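Local structure of uncharacterized protein (Pseudomonas aeruginosa PAO1, 4R1D) at residues 11-16 and 250-255; 28-33 and 158-163. The protein is the immunity protein Tli4, which binds the type VI secretion lipase effector Tle4 and probably protects the producing cell from it. All coordinates share one frame; numbering follows the deposited sequence.

Overall arrangement
R13 of interaction 1 and E162 of interaction 2 link the two contacts through a salt bridge, R13 NE to E162 OE2, 2.7 Å long. They also touch where L252 CD1 packs 3.5 Å from S158 O, F11 CD1 against Y28 OH, and E250 CA against F159 CE1. Their centres lie about 11 Å apart, and interaction 2 is nested inside the chain loop that interaction 1 closes. Each brings a segment from the N-terminal part of the chain onto one from the C-terminal part. Interaction 2 also faces the partner chain of the complex: D33 forms a salt bridge with R397 of that chain, and R163 NH2 is hydrogen-bonded to Q110 OE1 of that chain. In interaction 1, E250 packs on its K392.

Interaction 1 of 2, residues 11-16 and 250-255; sequences FGRFLI and ESLTEP
The type II' turn of the beta-hairpin formed by strands 7-11 and 14-18 presents R13 and F14 to the loop ahead of strand 256-263, where L252 and P255 receive them. The turn is closed by backbone hydrogen bonds in both directions between F11 and F14. R13 carries its guanidinium past L252, whose methyl CD1 sits over one face of that group, offset toward the rim and 3.6 Å from NH2. A bend at chi2 (-80°) turns the R13 chain beyond CG, itself 3.5 Å from L252 O. The F14 ring comes from the opposite direction to P255 and meets it with its edge: CZ lies 3.8 Å from P255 CD, near the ring plane. T253 O approaches the same CZ obliquely at 3.6 Å. Within the loop an ST motif, S251 OG accepting from E254 N, is joined by a bond from the same OG to E254 OE1. No hydrogen bond crosses between the segments; E162 engages R13 through a salt bridge at NE, and G156 O at NH1. Hairpin and loop thus join by van der Waals packing, partly against backbone carbonyls, while the arginine charge is probably balanced largely by the E162 carboxylate.

Interaction 2 of 2, residues 28-33 and 158-163; sequences YYLWGD and SFQVER
Y29 and R163 lie face to face, the guanidinium flat on the phenol ring with the planes 11° apart. R163 CZ stands 4.0 Å from the centroid of the Y29 ring, a cation-pi stack, with NH1 over the CD1-CE1 side of the ring. A bend at chi3 (65°) lays the guanidinium there, and its NH2 is also bonded by Q110 of the partner chain. W31 turns its indole differently: V161 N, buried without a polar partner, lies over one face and aims its N-H at the centre of the six-membered ring, consistent with a weak N-H to pi contact, while V161 CG2 touches W31 CZ3 at 3.6 Å. Q160 crosses W31 at about a right angle, its amide plane 77° from the ring, and water 1 joins the two by accepting from W31 NE1 (2.8 Å) and donating to Q160 OE1 (2.7 Å). Q160 NE2 donates to E162 OE1 at 2.9 Å; E162 OE2 forms a salt bridge with R13, so Q160 and R13 hold the two carboxylate oxygens. Between the strands, Y29 and R163 exchange backbone hydrogen bonds, and W31 N donates to V161 O. This is antiparallel pairing of strands 23-30 and 162-169, beside the type I' turn of a beta-hairpin, L30 to D33.

Interaction 1 of 2, residues 11-16 and 250-255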
loop_
_atom_site.group_PDB
_atom_site.type_symbol
_atom_site.label_atom_id
_atom_site.label_comp_id
_atom_site.label_asym_id
_atom_site.label_seq_id
_atom_site.Cartn_x
_atom_site.Cartn_y
_atom_site.Cartn_z
ATOM N N PHE B 11 24.772 -7.182 12.540
ATOM C CA PHE B 11 23.819 -6.431 11.727
ATOM C C PHE B 11 24.036 -4.944 12.017
ATOM O O PHE B 11 23.901 -4.503 13.158
ATOM C CB PHE B 11 22.375 -6.831 12.053
ATOM C CG PHE B 11 22.064 -8.285 11.797
ATOM C CD1 PHE B 11 22.219 -8.837 10.529
ATOM C CD2 PHE B 11 21.588 -9.089 12.821
ATOM C CE1 PHE B 11 21.924 -10.180 10.295
ATOM C CE2 PHE B 11 21.287 -10.432 12.601
ATOM C CZ PHE B 11 21.453 -10.976 11.335
ATOM N N GLY B 12 24.420 -4.180 11.006
ATOM C CA GLY B 12 24.656 -2.758 11.217
ATOM C C GLY B 12 25.722 -2.562 12.283
ATOM O O GLY B 12 26.819 -3.122 12.167
ATOM N N ARG B 13 25.402 -1.794 13.326
ATOM C CA ARG B 13 26.365 -1.521 14.398
ATOM C C ARG B 13 26.272 -2.543 15.517
ATOM O O ARG B 13 27.007 -2.451 16.502
ATOM C CB ARG B 13 26.139 -0.118 15.000
ATOM C CG ARG B 13 26.126 1.020 13.986
ATOM C CD ARG B 13 27.527 1.469 13.560
ATOM N NE ARG B 13 27.496 2.305 12.355
ATOM C CZ ARG B 13 28.559 2.917 11.836
ATOM N NH1 ARG B 13 29.743 2.809 12.434
ATOM N NH2 ARG B 13 28.445 3.639 10.727
ATOM N N PHE B 14 25.382 -3.521 15.365
ATOM C CA PHE B 14 25.014 -4.385 16.483
ATOM C C PHE B 14 25.361 -5.860 16.305
ATOM O O PHE B 14 25.637 -6.314 15.200
ATOM C CB PHE B 14 23.519 -4.214 16.810
ATOM C CG PHE B 14 23.206 -2.882 17.441
ATOM C CD1 PHE B 14 23.055 -2.772 18.818
ATOM C CD2 PHE B 14 23.121 -1.737 16.664
ATOM C CE1 PHE B 14 22.803 -1.551 19.405
ATOM C CE2 PHE B 14 22.871 -0.502 17.249
ATOM C CZ PHE B 14 22.712 -0.412 18.616
ATOM N N LEU B 15 25.336 -6.588 17.416
ATOM C CA LEU B 15 25.442 -8.048 17.419
ATOM C C LEU B 15 24.188 -8.639 18.060
ATOM O O LEU B 15 23.570 -8.011 18.919
ATOM C CB LEU B 15 26.651 -8.495 18.256
ATOM C CG LEU B 15 28.034 -7.963 17.889
ATOM C CD1 LEU B 15 29.050 -8.423 18.936
ATOM C CD2 LEU B 15 28.438 -8.433 16.508
ATOM N N ILE B 16 23.836 -9.857 17.657
ATOM C CA ILE B 16 22.734 -10.585 18.259
ATOM C C ILE B 16 22.993 -12.072 18.062
ATOM O O ILE B 16 23.589 -12.465 17.063
ATOM C CB ILE B 16 21.379 -10.202 17.612
ATOM C CG1 ILE B 16 20.217 -10.723 18.458
ATOM C CG2 ILE B 16 21.293 -10.720 16.170
ATOM C CD1 ILE B 16 18.836 -10.254 17.963
ATOM N N GLU B 250 21.042 11.762 15.888
ATOM C CA GLU B 250 22.405 11.765 15.363
ATOM C C GLU B 250 23.350 10.858 16.146
ATOM O O GLU B 250 24.452 11.260 16.517
ATOM C CB GLU B 250 22.962 13.193 15.320
ATOM C CG GLU B 250 22.215 14.108 14.371
ATOM C CD GLU B 250 22.908 15.444 14.180
ATOM O OE1 GLU B 250 23.750 15.805 15.031
ATOM O OE2 GLU B 250 22.612 16.127 13.175
ATOM N N SER B 251 22.918 9.630 16.396
ATOM C CA SER B 251 23.739 8.675 17.123
ATOM C C SER B 251 23.785 7.318 16.418
ATOM O O SER B 251 22.750 6.679 16.217
ATOM C CB SER B 251 23.220 8.505 18.553
ATOM O OG SER B 251 23.929 7.480 19.225
ATOM N N LEU B 252 24.987 6.877 16.057
ATOM C CA LEU B 252 25.145 5.609 15.342
ATOM C C LEU B 252 24.925 4.420 16.270
ATOM O O LEU B 252 24.422 3.375 15.845
ATOM C CB LEU B 252 26.536 5.508 14.698
ATOM C CG LEU B 252 26.891 6.551 13.639
ATOM C CD1 LEU B 252 28.311 6.381 13.124
ATOM C CD2 LEU B 252 25.886 6.493 12.493
ATOM N N THR B 253 25.303 4.578 17.538
ATOM C CA THR B 253 25.285 3.464 18.483
ATOM C C THR B 253 24.113 3.520 19.443
ATOM O O THR B 253 23.889 2.593 20.216
ATOM C CB THR B 253 26.616 3.363 19.283
ATOM O OG1 THR B 253 26.820 4.561 20.047
ATOM C CG2 THR B 253 27.785 3.161 18.324
ATOM N N GLU B 254 23.348 4.606 19.382
ATOM C CA GLU B 254 22.129 4.692 20.157
ATOM C C GLU B 254 20.967 5.034 19.241
ATOM O O GLU B 254 20.224 5.973 19.510
ATOM C CB GLU B 254 22.267 5.766 21.235
ATOM C CG GLU B 254 23.612 5.747 21.937
ATOM C CD GLU B 254 23.878 7.029 22.700
ATOM O OE1 GLU B 254 24.470 7.962 22.105
ATOM O OE2 GLU B 254 23.491 7.100 23.883
ATOM N N PRO B 255 20.810 4.275 18.144
ATOM C CA PRO B 255 19.699 4.577 17.242
ATOM C C PRO B 255 18.409 4.027 17.823
ATOM O O PRO B 255 18.425 3.406 18.883
ATOM C CB PRO B 255 20.070 3.800 15.976
ATOM C CG PRO B 255 20.778 2.602 16.494
ATOM C CD PRO B 255 21.566 3.086 17.709
#

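Interaction 2 of 2, residues 28-33 and 158-163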
loop_
_atom_site.group_PDB
_atom_site.type_symbol
_atom_site.label_atom_id
_atom_site.label_comp_id
_atom_site.label_asym_id
_atom_site.label_seq_id
_atom_site.Cartn_x
_atom_site.Cartn_y
_atom_site.Cartn_z
ATOM N N TYR B 28 19.524 -3.863 4.365
ATOM C CA TYR B 28 20.325 -2.750 4.868
ATOM C C TYR B 28 20.029 -1.542 4.021
ATOM O O TYR B 28 19.875 -1.664 2.806
ATOM C CB TYR B 28 21.813 -3.080 4.773
ATOM C CG TYR B 28 22.129 -4.348 5.497
ATOM C CD1 TYR B 28 22.338 -4.338 6.867
ATOM C CD2 TYR B 28 22.175 -5.558 4.822
ATOM C CE1 TYR B 28 22.599 -5.498 7.553
ATOM C CE2 TYR B 28 22.443 -6.739 5.501
ATOM C CZ TYR B 28 22.656 -6.696 6.866
ATOM O OH TYR B 28 22.923 -7.849 7.565
ATOM N N TYR B 29 19.956 -0.378 4.658
ATOM C CA TYR B 29 19.511 0.824 3.969
ATOM C C TYR B 29 20.399 2.000 4.350
ATOM O O TYR B 29 20.661 2.232 5.535
ATOM C CB TYR B 29 18.043 1.129 4.341
ATOM C CG TYR B 29 17.140 -0.081 4.238
ATOM C CD1 TYR B 29 17.052 -0.991 5.283
ATOM C CD2 TYR B 29 16.375 -0.308 3.099
ATOM C CE1 TYR B 29 16.234 -2.106 5.199
ATOM C CE2 TYR B 29 15.542 -1.440 3.002
ATOM C CZ TYR B 29 15.485 -2.323 4.053
ATOM O OH TYR B 29 14.673 -3.433 3.983
ATOM N N LEU B 30 20.842 2.738 3.335
ATOM C CA LEU B 30 21.708 3.892 3.526
ATOM C C LEU B 30 21.003 5.130 2.970
ATOM O O LEU B 30 20.584 5.141 1.811
ATOM C CB LEU B 30 23.026 3.656 2.786
ATOM C CG LEU B 30 24.161 4.648 2.982
ATOM C CD1 LEU B 30 24.602 4.695 4.446
ATOM C CD2 LEU B 30 25.309 4.250 2.065
ATOM N N TRP B 31 20.890 6.165 3.802
ATOM C CA TRP B 31 20.149 7.365 3.439
ATOM C C TRP B 31 18.777 6.964 2.900
ATOM O O TRP B 31 18.244 7.584 1.991
ATOM C CB TRP B 31 20.944 8.224 2.446
ATOM C CG TRP B 31 22.256 8.692 3.034
ATOM C CD1 TRP B 31 23.496 8.167 2.800
ATOM C CD2 TRP B 31 22.445 9.762 3.964
ATOM N NE1 TRP B 31 24.443 8.838 3.537
ATOM C CE2 TRP B 31 23.823 9.826 4.258
ATOM C CE3 TRP B 31 21.578 10.665 4.589
ATOM C CZ2 TRP B 31 24.358 10.764 5.141
ATOM C CZ3 TRP B 31 22.110 11.600 5.459
ATOM C CH2 TRP B 31 23.486 11.642 5.730
ATOM N N GLY B 32 18.208 5.916 3.494
ATOM C CA GLY B 32 16.842 5.523 3.207
ATOM C C GLY B 32 16.660 4.546 2.060
ATOM O O GLY B 32 15.579 4.002 1.887
ATOM N N ASP B 33 17.716 4.307 1.284
ATOM C CA ASP B 33 17.629 3.433 0.115
ATOM C C ASP B 33 18.391 2.128 0.340
ATOM O O ASP B 33 19.467 2.130 0.925
ATOM C CB ASP B 33 18.193 4.163 -1.108
ATOM C CG ASP B 33 17.381 5.396 -1.468
ATOM O OD1 ASP B 33 16.135 5.313 -1.450
ATOM O OD2 ASP B 33 17.979 6.452 -1.758
ATOM N N SER B 158 31.600 8.147 11.366
ATOM C CA SER B 158 31.006 9.440 11.072
ATOM C C SER B 158 29.518 9.230 10.867
ATOM O O SER B 158 29.102 8.250 10.247
ATOM C CB SER B 158 31.622 10.043 9.812
ATOM O OG SER B 158 33.020 10.216 9.970
ATOM N N PHE B 159 28.709 10.145 11.382
ATOM C CA PHE B 159 27.269 9.964 11.282
ATOM C C PHE B 159 26.787 9.875 9.838
ATOM O O PHE B 159 27.231 10.626 8.973
ATOM C CB PHE B 159 26.506 11.071 12.008
ATOM C CG PHE B 159 25.028 10.893 11.931
ATOM C CD1 PHE B 159 24.396 9.991 12.769
ATOM C CD2 PHE B 159 24.278 11.570 10.985
ATOM C CE1 PHE B 159 23.033 9.785 12.685
ATOM C CE2 PHE B 159 22.912 11.373 10.893
ATOM C CZ PHE B 159 22.288 10.479 11.748
ATOM N N GLN B 160 25.871 8.943 9.588
ATOM C CA GLN B 160 25.147 8.860 8.324
ATOM C C GLN B 160 23.796 8.241 8.656
ATOM O O GLN B 160 23.675 7.542 9.667
ATOM C CB GLN B 160 25.890 7.968 7.334
ATOM C CG GLN B 160 26.205 6.603 7.905
ATOM C CD GLN B 160 26.999 5.723 6.958
ATOM O OE1 GLN B 160 27.584 6.199 5.985
ATOM N NE2 GLN B 160 27.015 4.425 7.238
ATOM N N VAL B 161 22.776 8.496 7.839
ATOM C CA VAL B 161 21.496 7.822 8.045
ATOM C C VAL B 161 21.651 6.362 7.604
ATOM O O VAL B 161 22.016 6.089 6.460
ATOM C CB VAL B 161 20.355 8.472 7.255
ATOM C CG1 VAL B 161 19.116 7.589 7.284
ATOM C CG2 VAL B 161 20.042 9.868 7.792
ATOM N N GLU B 162 21.368 5.438 8.520
ATOM C CA GLU B 162 21.609 4.021 8.283
ATOM C C GLU B 162 20.566 3.207 9.033
ATOM O O GLU B 162 20.100 3.602 10.100
ATOM C CB GLU B 162 23.044 3.624 8.712
ATOM C CG GLU B 162 23.359 3.879 10.169
ATOM C CD GLU B 162 24.791 3.520 10.538
ATOM O OE1 GLU B 162 25.681 3.656 9.670
ATOM O OE2 GLU B 162 25.011 3.095 11.695
ATOM N N ARG B 163 20.198 2.064 8.469
ATOM C CA ARG B 163 19.104 1.284 9.012
ATOM C C ARG B 163 19.259 -0.145 8.546
ATOM O O ARG B 163 19.788 -0.392 7.460
ATOM C CB ARG B 163 17.757 1.867 8.523
ATOM C CG ARG B 163 16.538 0.960 8.747
ATOM C CD ARG B 163 15.227 1.732 8.565
ATOM N NE ARG B 163 15.001 2.214 7.197
ATOM C CZ ARG B 163 14.350 1.523 6.265
ATOM N NH1 ARG B 163 13.879 0.303 6.535
ATOM N NH2 ARG B 163 14.163 2.047 5.065
HETATM O O HOH W 1 27.111 8.142 4.107
#